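Long-range contacts in chaperone CupB2 (Pseudomonas aeruginosa, PDB 3Q48), which probably acts as a periplasmic folding chaperone of the pilus (fimbrial) chaperone family, assisting fimbrium biogenesis: residues Arg36-Ala41 / Phe143-Gln148; Leu48-Thr53 / Thr87-Asn92; Glu191-Gly196 / Ser227-Val232. One frame throughout, in Å; residues are numbered along the deposited sequence.

Contacts 1 and 2 belong to the N-terminal Ig-like domain and contact 3 to the C-terminal one, the two-domain build of PapD-like chaperones. Contact 2 is nested in the chain loop that contact 1 closes; their centres lie about 25 Å apart, yet they touch where Val-37 CG2 packs on Leu-48 CD1 at 4.2 Å. Contact 3 comes later in the chain, its centre about 30 Å from that of contact 1 and about 39 Å from that of contact 2. Its nearest atoms remain about 7 Å from contact 1 and about 18 Å from contact 2. Contact 1 reaches toward the second domain, because Arg-145 forms a salt bridge with Asp-235, beyond the strand of contact 3.

Contact 1 of 3, residues Arg36-Ala41 / Phe143-Gln148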
ATOM      1  N   ARG A  36       1.861  -1.532   5.531  1.00 30.40           N
ATOM      2  CA  ARG A  36       2.093  -2.116   4.215  1.00 29.75           C
ATOM      3  C   ARG A  36       3.184  -3.165   4.335  1.00 28.58           C
ATOM      4  O   ARG A  36       3.944  -3.124   5.298  1.00 27.46           O
ATOM      5  CB  ARG A  36       2.471  -1.056   3.133  1.00 29.21           C
ATOM      6  CG  ARG A  36       3.865  -0.437   3.340  1.00 30.83           C
ATOM      7  CD  ARG A  36       3.845   1.111   3.377  1.00 28.05           C
ATOM      8  NE  ARG A  36       2.545   1.523   3.825  1.00 26.17           N
ATOM      9  CZ  ARG A  36       1.616   2.116   3.068  1.00 28.27           C
ATOM     10  NH1 ARG A  36       1.839   2.500   1.784  1.00 21.62           N
ATOM     11  NH2 ARG A  36       0.460   2.409   3.653  1.00 27.95           N
ATOM     12  N   VAL A  37       3.263  -4.074   3.349  1.00 27.34           N
ATOM     13  CA  VAL A  37       4.360  -5.055   3.277  1.00 27.40           C
ATOM     14  C   VAL A  37       5.250  -4.821   2.025  1.00 27.92           C
ATOM     15  O   VAL A  37       4.744  -4.729   0.917  1.00 28.28           O
ATOM     16  CB  VAL A  37       3.818  -6.504   3.290  1.00 27.60           C
ATOM     17  CG1 VAL A  37       4.932  -7.478   3.102  1.00 28.41           C
ATOM     18  CG2 VAL A  37       2.999  -6.798   4.621  1.00 26.89           C
ATOM     19  N   VAL A  38       6.567  -4.712   2.200  1.00 27.34           N
ATOM     20  CA  VAL A  38       7.442  -4.613   1.070  1.00 27.04           C
ATOM     21  C   VAL A  38       8.092  -5.956   0.889  1.00 28.10           C
ATOM     22  O   VAL A  38       8.676  -6.523   1.831  1.00 28.15           O
ATOM     23  CB  VAL A  38       8.489  -3.527   1.255  1.00 27.59           C
ATOM     24  CG1 VAL A  38       9.439  -3.506   0.065  1.00 28.77           C
ATOM     25  CG2 VAL A  38       7.797  -2.155   1.374  1.00 26.41           C
ATOM     26  N   PHE A  39       7.960  -6.498  -0.318  1.00 28.07           N
ATOM     27  CA  PHE A  39       8.518  -7.781  -0.545  1.00 28.82           C
ATOM     28  C   PHE A  39       9.633  -7.608  -1.542  1.00 30.34           C
ATOM     29  O   PHE A  39       9.372  -7.386  -2.723  1.00 32.04           O
ATOM     30  CB  PHE A  39       7.482  -8.790  -1.025  1.00 27.66           C
ATOM     31  CG  PHE A  39       7.938 -10.186  -0.880  1.00 25.72           C
ATOM     32  CD1 PHE A  39       7.325 -11.029   0.033  1.00 22.71           C
ATOM     33  CD2 PHE A  39       9.028 -10.673  -1.654  1.00 26.21           C
ATOM     34  CE1 PHE A  39       7.774 -12.368   0.213  1.00 22.92           C
ATOM     35  CE2 PHE A  39       9.498 -12.024  -1.505  1.00 24.40           C
ATOM     36  CZ  PHE A  39       8.860 -12.861  -0.537  1.00 24.18           C
ATOM     37  N   PRO A  40      10.881  -7.723  -1.069  1.00 31.23           N
ATOM     38  CA  PRO A  40      12.053  -7.549  -1.945  1.00 31.70           C
ATOM     39  C   PRO A  40      12.351  -8.848  -2.704  1.00 32.68           C
ATOM     40  O   PRO A  40      12.415  -9.926  -2.088  1.00 31.63           O
ATOM     41  CB  PRO A  40      13.177  -7.172  -0.967  1.00 31.76           C
ATOM     42  CG  PRO A  40      12.597  -7.435   0.488  1.00 31.78           C
ATOM     43  CD  PRO A  40      11.260  -8.140   0.298  1.00 30.77           C
ATOM     44  N   ALA A  41      12.482  -8.739  -4.033  1.00 33.71           N
ATOM     45  CA  ALA A  41      12.721  -9.906  -4.916  1.00 36.38           C
ATOM     46  C   ALA A  41      13.829 -10.866  -4.445  1.00 38.29           C
ATOM     47  O   ALA A  41      13.742 -12.078  -4.687  1.00 38.92           O
ATOM     48  CB  ALA A  41      12.989  -9.469  -6.374  1.00 36.17           C
ATOM     49  N   PHE A 143       3.833  -4.710  -1.773  1.00 23.60           N
ATOM     50  CA  PHE A 143       4.647  -4.288  -2.899  1.00 23.61           C
ATOM     51  C   PHE A 143       5.769  -5.303  -3.198  1.00 23.94           C
ATOM     52  O   PHE A 143       6.737  -5.448  -2.447  1.00 24.09           O
ATOM     53  CB  PHE A 143       5.260  -2.891  -2.657  1.00 23.10           C
ATOM     54  CG  PHE A 143       4.243  -1.813  -2.343  1.00 20.88           C
ATOM     55  CD1 PHE A 143       3.438  -1.276  -3.338  1.00 20.08           C
ATOM     56  CD2 PHE A 143       4.126  -1.316  -1.050  1.00 17.41           C
ATOM     57  CE1 PHE A 143       2.494  -0.256  -3.038  1.00 17.98           C
ATOM     58  CE2 PHE A 143       3.208  -0.298  -0.730  1.00 15.88           C
ATOM     59  CZ  PHE A 143       2.410   0.238  -1.706  1.00 19.18           C
ATOM     60  N   PHE A 144       5.636  -6.016  -4.307  1.00 24.62           N
ATOM     61  CA  PHE A 144       6.753  -6.836  -4.756  1.00 25.13           C
ATOM     62  C   PHE A 144       7.694  -5.921  -5.498  1.00 26.03           C
ATOM     63  O   PHE A 144       7.274  -5.258  -6.471  1.00 25.86           O
ATOM     64  CB  PHE A 144       6.310  -7.895  -5.711  1.00 25.44           C
ATOM     65  CG  PHE A 144       7.402  -8.757  -6.138  1.00 25.71           C
ATOM     66  CD1 PHE A 144       7.862  -9.775  -5.286  1.00 26.12           C
ATOM     67  CD2 PHE A 144       8.015  -8.553  -7.376  1.00 26.75           C
ATOM     68  CE1 PHE A 144       8.916 -10.641  -5.676  1.00 28.48           C
ATOM     69  CE2 PHE A 144       9.114  -9.398  -7.790  1.00 30.89           C
ATOM     70  CZ  PHE A 144       9.560 -10.443  -6.930  1.00 29.55           C
ATOM     71  N   ARG A 145       8.953  -5.894  -5.035  1.00 26.13           N
ATOM     72  CA  ARG A 145       9.934  -4.960  -5.531  1.00 27.10           C
ATOM     73  C   ARG A 145      11.199  -5.645  -6.117  1.00 28.71           C
ATOM     74  O   ARG A 145      12.042  -6.185  -5.358  1.00 29.22           O
ATOM     75  CB  ARG A 145      10.289  -3.965  -4.443  1.00 26.23           C
ATOM     76  CG  ARG A 145      11.182  -2.856  -4.903  1.00 26.57           C
ATOM     77  CD  ARG A 145      11.445  -1.935  -3.741  1.00 28.13           C
ATOM     78  NE  ARG A 145      10.238  -1.199  -3.353  1.00 26.77           N
ATOM     79  CZ  ARG A 145      10.099  -0.541  -2.197  1.00 23.86           C
ATOM     80  NH1 ARG A 145      11.103  -0.542  -1.299  1.00 19.45           N
ATOM     81  NH2 ARG A 145       8.967   0.132  -1.957  1.00 19.54           N
ATOM     82  N   PRO A 146      11.327  -5.633  -7.457  1.00 29.38           N
ATOM     83  CA  PRO A 146      12.558  -6.162  -8.054  1.00 31.26           C
ATOM     84  C   PRO A 146      13.827  -5.475  -7.475  1.00 33.13           C
ATOM     85  O   PRO A 146      13.836  -4.221  -7.198  1.00 32.64           O
ATOM     86  CB  PRO A 146      12.405  -5.861  -9.566  1.00 31.14           C
ATOM     87  CG  PRO A 146      10.906  -5.834  -9.806  1.00 31.87           C
ATOM     88  CD  PRO A 146      10.313  -5.239  -8.464  1.00 29.40           C
ATOM     89  N   SER A 147      14.891  -6.283  -7.331  1.00 34.81           N
ATOM     90  CA  SER A 147      16.155  -5.882  -6.703  1.00 36.15           C
ATOM     91  C   SER A 147      16.774  -4.622  -7.238  1.00 37.95           C
ATOM     92  O   SER A 147      17.235  -3.770  -6.479  1.00 39.07           O
ATOM     93  CB  SER A 147      17.152  -7.012  -6.820  1.00 36.74           C
ATOM     94  OG  SER A 147      16.537  -8.152  -6.278  1.00 35.68           O
ATOM     95  N   GLN A 148      16.776  -4.475  -8.551  1.00 40.04           N
ATOM     96  CA  GLN A 148      17.407  -3.302  -9.128  1.00 41.61           C
ATOM     97  C   GLN A 148      16.647  -1.982  -8.877  1.00 39.88           C
ATOM     98  O   GLN A 148      17.104  -0.941  -9.332  1.00 41.26           O
ATOM     99  CB  GLN A 148      17.840  -3.558 -10.600  1.00 43.84           C
ATOM    100  CG  GLN A 148      16.901  -3.115 -11.731  1.00 47.05           C
ATOM    101  CD  GLN A 148      15.584  -3.862 -11.799  1.00 51.36           C
ATOM    102  OE1 GLN A 148      15.396  -4.931 -11.203  1.00 52.99           O
ATOM    103  NE2 GLN A 148      14.648  -3.286 -12.541  1.00 55.15           N
TER
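Val-38, Phe-39 and Pro-40 pair in parallel with Phe-143, Phe-144 and Arg-145, joining the first and last strands of the N-terminal Ig-like domain of a PapD-type chaperone. The short axes run 4.7 Å apart at 23°, and four backbone hydrogen bonds fix the register, from Val-37 O with Phe-143 N to Arg-145 O with Ala-41 N. On the face carrying Val-38, the Phe-143 ring presents its CE2 corner to the bent chain of Arg-36. Arg-36 CB and NH1 both lie 4.0 Å from Phe-143 CE2, NH1 near the ring plane at its edge, with guanidinium and ring planes 37° apart. Phe-39 and Phe-144 occupy the other face, where Phe-39 CD2 meets Phe-144 CD1 at 3.9 Å at an oblique approach. That pair continues into the domain interior, Phe-39 meeting Phe-80 and Phe-144 meeting Tyr-101. At the strand end the methyl of Ala-41 fits between the Phe-144 ring and the chain at Pro-146 and Ser-147; its CB is 3.6 Å from Phe-144 CZ. Val-38 CG1, placed anti to the backbone N (chi1 177°), lies against one face of the Arg-145 guanidinium, whose charge is met by Glu-111 and Asp-235. The methyl stands 3.6 Å from the guanidinium plane, offset toward the rim, and Val-38 CG1 is 3.7 Å from Arg-145 NH1.

Contact 2 of 3, residues Leu48-Thr53 / Thr87-Asn92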
ATOM      1  N   LEU A  48       5.735 -10.815   9.482  1.00 31.47           N
ATOM      2  CA  LEU A  48       4.818  -9.727   9.795  1.00 31.36           C
ATOM      3  C   LEU A  48       4.170 -10.093  11.114  1.00 31.59           C
ATOM      4  O   LEU A  48       3.733 -11.231  11.290  1.00 31.70           O
ATOM      5  CB  LEU A  48       3.729  -9.664   8.706  1.00 31.62           C
ATOM      6  CG  LEU A  48       2.444  -8.878   9.038  1.00 32.91           C
ATOM      7  CD1 LEU A  48       2.635  -7.425   8.754  1.00 34.34           C
ATOM      8  CD2 LEU A  48       1.204  -9.408   8.273  1.00 35.78           C
ATOM      9  N   ARG A  49       4.093  -9.143  12.042  1.00 32.48           N
ATOM     10  CA  ARG A  49       3.431  -9.388  13.338  1.00 33.39           C
ATOM     11  C   ARG A  49       1.995  -8.888  13.317  1.00 33.79           C
ATOM     12  O   ARG A  49       1.731  -7.790  12.787  1.00 33.17           O
ATOM     13  CB  ARG A  49       4.184  -8.739  14.487  1.00 33.16           C
ATOM     14  CG  ARG A  49       5.564  -9.262  14.649  1.00 35.71           C
ATOM     15  CD  ARG A  49       6.232  -8.544  15.802  1.00 41.91           C
ATOM     16  NE  ARG A  49       7.658  -8.873  15.915  1.00 45.36           N
ATOM     17  CZ  ARG A  49       8.459  -8.419  16.880  1.00 47.82           C
ATOM     18  NH1 ARG A  49       7.975  -7.623  17.829  1.00 47.94           N
ATOM     19  NH2 ARG A  49       9.742  -8.759  16.904  1.00 49.61           N
ATOM     20  N   VAL A  50       1.085  -9.702  13.866  1.00 34.32           N
ATOM     21  CA  VAL A  50      -0.268  -9.279  14.139  1.00 36.00           C
ATOM     22  C   VAL A  50      -0.553  -9.406  15.627  1.00 37.43           C
ATOM     23  O   VAL A  50      -0.443 -10.476  16.173  1.00 38.77           O
ATOM     24  CB  VAL A  50      -1.326 -10.082  13.337  1.00 36.37           C
ATOM     25  CG1 VAL A  50      -0.980 -10.098  11.845  1.00 36.48           C
ATOM     26  CG2 VAL A  50      -1.452 -11.501  13.870  1.00 37.32           C
ATOM     27  N   SER A  51      -0.909  -8.304  16.274  1.00 38.52           N
ATOM     28  CA  SER A  51      -1.168  -8.253  17.709  1.00 39.89           C
ATOM     29  C   SER A  51      -2.649  -8.325  18.024  1.00 41.29           C
ATOM     30  O   SER A  51      -3.493  -7.776  17.305  1.00 41.31           O
ATOM     31  CB  SER A  51      -0.653  -6.953  18.323  1.00 40.31           C
ATOM     32  OG  SER A  51       0.726  -6.776  18.097  1.00 40.06           O
ATOM     33  N   ASN A  52      -2.954  -9.017  19.115  1.00 42.90           N
ATOM     34  CA  ASN A  52      -4.301  -9.068  19.660  1.00 44.32           C
ATOM     35  C   ASN A  52      -4.300  -8.164  20.884  1.00 46.49           C
ATOM     36  O   ASN A  52      -3.704  -8.482  21.936  1.00 46.77           O
ATOM     37  CB  ASN A  52      -4.676 -10.506  19.986  1.00 44.07           C
ATOM     38  CG  ASN A  52      -5.959 -10.622  20.716  1.00 43.62           C
ATOM     39  OD1 ASN A  52      -6.631  -9.628  20.946  1.00 43.63           O
ATOM     40  ND2 ASN A  52      -6.319 -11.849  21.109  1.00 43.17           N
ATOM     41  N   THR A  53      -4.929  -7.000  20.732  1.00 48.29           N
ATOM     42  CA  THR A  53      -4.810  -5.987  21.786  1.00 50.78           C
ATOM     43  C   THR A  53      -5.846  -6.172  22.909  1.00 51.99           C
ATOM     44  O   THR A  53      -5.654  -5.680  24.035  1.00 53.54           O
ATOM     45  CB  THR A  53      -4.766  -4.554  21.212  1.00 50.64           C
ATOM     46  OG1 THR A  53      -4.139  -3.695  22.166  1.00 51.97           O
ATOM     47  CG2 THR A  53      -6.167  -4.050  20.842  1.00 52.27           C
ATOM     48  N   THR A  87      -4.704 -18.418  12.447  1.00 34.52           N
ATOM     49  CA  THR A  87      -3.923 -18.461  13.676  1.00 34.02           C
ATOM     50  C   THR A  87      -4.661 -17.901  14.928  1.00 34.19           C
ATOM     51  O   THR A  87      -5.472 -16.988  14.874  1.00 34.05           O
ATOM     52  CB  THR A  87      -2.476 -17.947  13.434  1.00 33.13           C
ATOM     53  OG1 THR A  87      -1.714 -18.092  14.626  1.00 36.13           O
ATOM     54  CG2 THR A  87      -2.456 -16.529  13.021  1.00 32.66           C
ATOM     55  N   ARG A  88      -4.465 -18.573  16.041  1.00 34.99           N
ATOM     56  CA  ARG A  88      -4.896 -18.082  17.314  1.00 35.90           C
ATOM     57  C   ARG A  88      -3.914 -16.993  17.770  1.00 35.32           C
ATOM     58  O   ARG A  88      -2.687 -17.126  17.606  1.00 35.05           O
ATOM     59  CB  ARG A  88      -4.824 -19.222  18.307  1.00 37.23           C
ATOM     60  CG  ARG A  88      -5.666 -19.006  19.529  1.00 39.63           C
ATOM     61  CD  ARG A  88      -5.238 -19.965  20.627  1.00 44.48           C
ATOM     62  NE  ARG A  88      -6.350 -20.110  21.565  1.00 47.68           N
ATOM     63  CZ  ARG A  88      -6.339 -19.617  22.790  1.00 47.00           C
ATOM     64  NH1 ARG A  88      -5.257 -18.979  23.238  1.00 45.54           N
ATOM     65  NH2 ARG A  88      -7.405 -19.776  23.558  1.00 49.74           N
ATOM     66  N   VAL A  89      -4.443 -15.924  18.349  1.00 34.26           N
ATOM     67  CA  VAL A  89      -3.598 -14.865  18.828  1.00 32.54           C
ATOM     68  C   VAL A  89      -4.006 -14.645  20.276  1.00 34.00           C
ATOM     69  O   VAL A  89      -5.145 -14.277  20.542  1.00 33.92           O
ATOM     70  CB  VAL A  89      -3.800 -13.585  17.990  1.00 31.77           C
ATOM     71  CG1 VAL A  89      -2.741 -12.541  18.329  1.00 30.91           C
ATOM     72  CG2 VAL A  89      -3.811 -13.900  16.453  1.00 28.84           C
ATOM     73  N   GLU A  90      -3.072 -14.869  21.196  1.00 34.46           N
ATOM     74  CA  GLU A  90      -3.321 -14.735  22.616  1.00 37.14           C
ATOM     75  C   GLU A  90      -3.860 -13.367  22.980  1.00 37.43           C
ATOM     76  O   GLU A  90      -3.588 -12.390  22.291  1.00 35.78           O
ATOM     77  CB  GLU A  90      -2.050 -14.956  23.469  1.00 37.88           C
ATOM     78  CG  GLU A  90      -1.436 -16.340  23.471  1.00 41.36           C
ATOM     79  CD  GLU A  90      -2.422 -17.477  23.729  1.00 45.44           C
ATOM     80  OE1 GLU A  90      -3.270 -17.379  24.647  1.00 47.47           O
ATOM     81  OE2 GLU A  90      -2.326 -18.484  22.996  1.00 47.11           O
ATOM     82  N   PRO A  91      -4.615 -13.298  24.089  1.00 39.05           N
ATOM     83  CA  PRO A  91      -4.902 -12.002  24.701  1.00 40.49           C
ATOM     84  C   PRO A  91      -3.603 -11.245  25.025  1.00 40.74           C
ATOM     85  O   PRO A  91      -2.665 -11.818  25.593  1.00 41.52           O
ATOM     86  CB  PRO A  91      -5.671 -12.364  25.983  1.00 41.76           C
ATOM     87  CG  PRO A  91      -5.721 -13.868  26.031  1.00 41.57           C
ATOM     88  CD  PRO A  91      -5.412 -14.382  24.673  1.00 39.65           C
ATOM     89  N   ASN A  92      -3.550  -9.975  24.625  1.00 40.84           N
ATOM     90  CA  ASN A  92      -2.365  -9.116  24.811  1.00 40.40           C
ATOM     91  C   ASN A  92      -1.116  -9.821  24.337  1.00 39.16           C
ATOM     92  O   ASN A  92      -0.156  -9.979  25.094  1.00 41.53           O
ATOM     93  CB  ASN A  92      -2.191  -8.690  26.273  1.00 42.05           C
ATOM     94  CG  ASN A  92      -3.487  -8.193  26.905  1.00 45.23           C
ATOM     95  OD1 ASN A  92      -3.994  -8.816  27.860  1.00 47.16           O
ATOM     96  ND2 ASN A  92      -4.038  -7.081  26.373  1.00 43.09           N
TER
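Asn-52 meets Val-89 through its amide and CB, and Val-89 answers with its carbonyl and both methyls. The polar part rests on the hydrogen bond from Asn-52 ND2 to Val-89 O, 2.8 Å long with an N-H...O angle of 163°. Val-89 O lies almost in the amide plane, whereas the donor stands 45° out of the carbonyl plane, away from a lone-pair direction. With CG anti to the backbone N (chi1 172°), the amide extends across to residues 87-92. Further bonds set its rotation: ND2 also reaches Thr-56 O, and OD1 receives Ser-54 OG. Thus both ends of this buried amide have partners.

The apolar part lies beside it. Val-89 CG1 lies against Asn-52 CB, while Val-50 CG2 faces Val-89 CG2 at 4.2 Å, and Val-58 and Ala-60 pack against Val-89.

The two strands are not paired directly: their short axes are 8.0 Å apart. Val-50 bonds to Ala-95 of strand 93-101, the strand between the two, and Val-89 to Val-58 on its other neighbour. Side chains meeting across an intervening strand reflect a strongly curled sheet, here that of the N-terminal Ig-like domain of a PapD-family chaperone.

Contact 3 of 3, residues Glu191-Gly196 / Ser227-Val232; sequences ELIVDG and SVRYEV
Ile-193 has CG1 anti to its carbonyl carbon (chi1 -64°) and an extended end, while Arg-229 starts with CG opposite its backbone N (chi1 171°) and bends at chi3 (-64°). Together these torsions lay the guanidinium over the isoleucine tip: Ile-193 CD1 stands 3.6 Å from its plane, offset toward the rim, and is 3.6 Å from Arg-229 NE. Glu-191 flanks the same arginine chain, with OE1 3.9 Å from Arg-229 CD. This is contact with the aliphatic part and no salt bridge, as Glu-191 OE1 and Arg-229 NE are 5.1 Å apart; Arg-229 NE pairs instead with Asp-243.

The backbones form an antiparallel pair within the C-terminal Ig-like domain. Glu-191 with Arg-229 and Ile-193 with Ser-227 are hydrogen-bonded pairs, each with bonds in both directions; Leu-192 with Val-228 between them is a non-hydrogen-bonded pair. The bond from Arg-229 N to Glu-191 O, at 2.7 Å, is the shortest of the four. On the buried face, Leu-192 CD2 approaches Val-228 CG2 only loosely, at 4.4 Å.

A water donates to Glu-191 OE1 and Glu-231 OE2, 3.1 Å from each. By bridging two acidic groups it probably eases their like charges, with Arg-239 also pairing with Glu-231. The chemistry thus implies an outer face on which Arg-229 combines apolar cover from Ile-193 with charge pairing to Asp-243 on the next strand.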
ATOM      1  N   GLU A 191      -3.273  18.407  -1.830  1.00 26.51           N
ATOM      2  CA  GLU A 191      -3.916  19.680  -1.563  1.00 28.88           C
ATOM      3  C   GLU A 191      -3.442  20.657  -2.589  1.00 30.14           C
ATOM      4  O   GLU A 191      -2.247  20.653  -2.938  1.00 30.10           O
ATOM      5  CB  GLU A 191      -3.539  20.232  -0.166  1.00 29.20           C
ATOM      6  CG  GLU A 191      -3.674  19.251   0.967  1.00 31.87           C
ATOM      7  CD  GLU A 191      -3.319  19.828   2.322  1.00 36.38           C
ATOM      8  OE1 GLU A 191      -2.287  20.500   2.472  1.00 39.75           O
ATOM      9  OE2 GLU A 191      -4.082  19.590   3.264  1.00 37.08           O
ATOM     10  N   LEU A 192      -4.388  21.488  -3.042  1.00 31.75           N
ATOM     11  CA  LEU A 192      -4.139  22.709  -3.812  1.00 33.26           C
ATOM     12  C   LEU A 192      -4.014  23.857  -2.829  1.00 33.74           C
ATOM     13  O   LEU A 192      -4.807  23.944  -1.891  1.00 33.97           O
ATOM     14  CB  LEU A 192      -5.295  23.003  -4.799  1.00 33.85           C
ATOM     15  CG  LEU A 192      -5.563  21.932  -5.872  1.00 36.36           C
ATOM     16  CD1 LEU A 192      -6.437  22.466  -7.010  1.00 39.71           C
ATOM     17  CD2 LEU A 192      -4.230  21.379  -6.435  1.00 38.42           C
ATOM     18  N   ILE A 193      -3.035  24.747  -3.061  1.00 34.52           N
ATOM     19  CA  ILE A 193      -2.758  25.889  -2.175  1.00 34.79           C
ATOM     20  C   ILE A 193      -2.642  27.166  -2.991  1.00 36.86           C
ATOM     21  O   ILE A 193      -1.970  27.187  -4.019  1.00 37.33           O
ATOM     22  CB  ILE A 193      -1.466  25.621  -1.334  1.00 34.34           C
ATOM     23  CG1 ILE A 193      -1.691  24.423  -0.398  1.00 32.62           C
ATOM     24  CG2 ILE A 193      -1.063  26.822  -0.519  1.00 34.08           C
ATOM     25  CD1 ILE A 193      -0.641  24.235   0.590  1.00 34.49           C
ATOM     26  N   VAL A 194      -3.320  28.224  -2.561  1.00 38.91           N
ATOM     27  CA  VAL A 194      -3.229  29.522  -3.224  1.00 40.91           C
ATOM     28  C   VAL A 194      -3.225  30.572  -2.172  1.00 42.53           C
ATOM     29  O   VAL A 194      -4.255  30.763  -1.534  1.00 43.94           O
ATOM     30  CB  VAL A 194      -4.437  29.839  -4.142  1.00 41.31           C
ATOM     31  CG1 VAL A 194      -4.124  31.084  -4.974  1.00 42.02           C
ATOM     32  CG2 VAL A 194      -4.746  28.662  -5.068  1.00 41.03           C
ATOM     33  N   ASP A 195      -2.099  31.280  -2.001  1.00 43.57           N
ATOM     34  CA  ASP A 195      -1.948  32.309  -0.942  1.00 45.42           C
ATOM     35  C   ASP A 195      -2.363  31.819   0.460  1.00 43.91           C
ATOM     36  O   ASP A 195      -3.043  32.536   1.178  1.00 45.09           O
ATOM     37  CB  ASP A 195      -2.706  33.612  -1.276  1.00 47.69           C
ATOM     38  CG  ASP A 195      -2.084  34.397  -2.444  1.00 52.96           C
ATOM     39  OD1 ASP A 195      -1.065  33.953  -3.046  1.00 55.17           O
ATOM     40  OD2 ASP A 195      -2.644  35.481  -2.776  1.00 59.12           O
ATOM     41  N   GLY A 196      -1.943  30.600   0.817  1.00 41.93           N
ATOM     42  CA  GLY A 196      -2.230  29.968   2.096  1.00 40.31           C
ATOM     43  C   GLY A 196      -3.561  29.216   2.209  1.00 39.49           C
ATOM     44  O   GLY A 196      -3.820  28.592   3.242  1.00 38.28           O
ATOM     45  N   SER A 227      -0.269  25.881  -6.253  1.00 44.19           N
ATOM     46  CA  SER A 227       0.854  25.014  -6.010  1.00 41.07           C
ATOM     47  C   SER A 227       0.190  23.723  -5.570  1.00 38.02           C
ATOM     48  O   SER A 227      -0.950  23.743  -5.125  1.00 38.48           O
ATOM     49  CB  SER A 227       1.637  25.609  -4.857  1.00 41.66           C
ATOM     50  OG  SER A 227       2.792  24.843  -4.596  1.00 46.09           O
ATOM     51  N   VAL A 228       0.852  22.588  -5.680  1.00 34.84           N
ATOM     52  CA  VAL A 228       0.290  21.382  -5.085  1.00 31.79           C
ATOM     53  C   VAL A 228       1.120  20.956  -3.858  1.00 30.06           C
ATOM     54  O   VAL A 228       2.350  20.978  -3.919  1.00 30.40           O
ATOM     55  CB  VAL A 228       0.109  20.206  -6.137  1.00 31.14           C
ATOM     56  CG1 VAL A 228       1.443  19.697  -6.669  1.00 29.33           C
ATOM     57  CG2 VAL A 228      -0.633  19.039  -5.507  1.00 30.13           C
ATOM     58  N   ARG A 229       0.471  20.534  -2.768  1.00 27.79           N
ATOM     59  CA  ARG A 229       1.222  20.014  -1.597  1.00 25.38           C
ATOM     60  C   ARG A 229       0.750  18.622  -1.331  1.00 24.26           C
ATOM     61  O   ARG A 229      -0.471  18.384  -1.210  1.00 23.25           O
ATOM     62  CB  ARG A 229       0.962  20.858  -0.353  1.00 26.19           C
ATOM     63  CG  ARG A 229       1.528  20.283   0.955  1.00 25.69           C
ATOM     64  CD  ARG A 229       1.463  21.339   2.079  1.00 25.22           C
ATOM     65  NE  ARG A 229       2.317  22.481   1.785  1.00 27.61           N
ATOM     66  CZ  ARG A 229       2.472  23.551   2.561  1.00 28.93           C
ATOM     67  NH1 ARG A 229       1.821  23.652   3.718  1.00 26.51           N
ATOM     68  NH2 ARG A 229       3.281  24.538   2.160  1.00 29.13           N
ATOM     69  N   TYR A 230       1.686  17.681  -1.245  1.00 22.50           N
ATOM     70  CA  TYR A 230       1.269  16.332  -1.073  1.00 22.06           C
ATOM     71  C   TYR A 230       2.141  15.540  -0.121  1.00 23.55           C
ATOM     72  O   TYR A 230       3.357  15.791  -0.019  1.00 24.78           O
ATOM     73  CB  TYR A 230       1.152  15.646  -2.442  1.00 22.68           C
ATOM     74  CG  TYR A 230       2.405  15.619  -3.306  1.00 22.97           C
ATOM     75  CD1 TYR A 230       3.315  14.585  -3.186  1.00 23.60           C
ATOM     76  CD2 TYR A 230       2.664  16.627  -4.261  1.00 22.50           C
ATOM     77  CE1 TYR A 230       4.469  14.525  -4.002  1.00 24.88           C
ATOM     78  CE2 TYR A 230       3.824  16.597  -5.067  1.00 23.12           C
ATOM     79  CZ  TYR A 230       4.716  15.528  -4.926  1.00 26.25           C
ATOM     80  OH  TYR A 230       5.871  15.427  -5.682  1.00 25.07           O
ATOM     81  N   GLU A 231       1.530  14.562   0.563  1.00 23.05           N
ATOM     82  CA  GLU A 231       2.227  13.760   1.540  1.00 23.02           C
ATOM     83  C   GLU A 231       2.161  12.342   1.096  1.00 23.82           C
ATOM     84  O   GLU A 231       1.082  11.855   0.751  1.00 24.42           O
ATOM     85  CB  GLU A 231       1.569  13.836   2.921  1.00 22.31           C
ATOM     86  CG  GLU A 231       1.633  15.207   3.569  1.00 24.77           C
ATOM     87  CD  GLU A 231       1.155  15.248   5.027  1.00 27.62           C
ATOM     88  OE1 GLU A 231       0.943  14.181   5.650  1.00 31.26           O
ATOM     89  OE2 GLU A 231       1.000  16.359   5.566  1.00 29.96           O
ATOM     90  N   VAL A 232       3.289  11.644   1.172  1.00 23.70           N
ATOM     91  CA  VAL A 232       3.324  10.307   0.724  1.00 23.87           C
ATOM     92  C   VAL A 232       3.756   9.366   1.825  1.00 23.85           C
ATOM     93  O   VAL A 232       4.528   9.753   2.671  1.00 26.88           O
ATOM     94  CB  VAL A 232       4.255  10.210  -0.501  1.00 24.96           C
ATOM     95  CG1 VAL A 232       3.687  11.101  -1.650  1.00 25.65           C
ATOM     96  CG2 VAL A 232       5.592  10.662  -0.147  1.00 25.88           C
TER
HETATM   97  O   HOH W   1      -0.243  18.657   3.950  1.00 23.73           O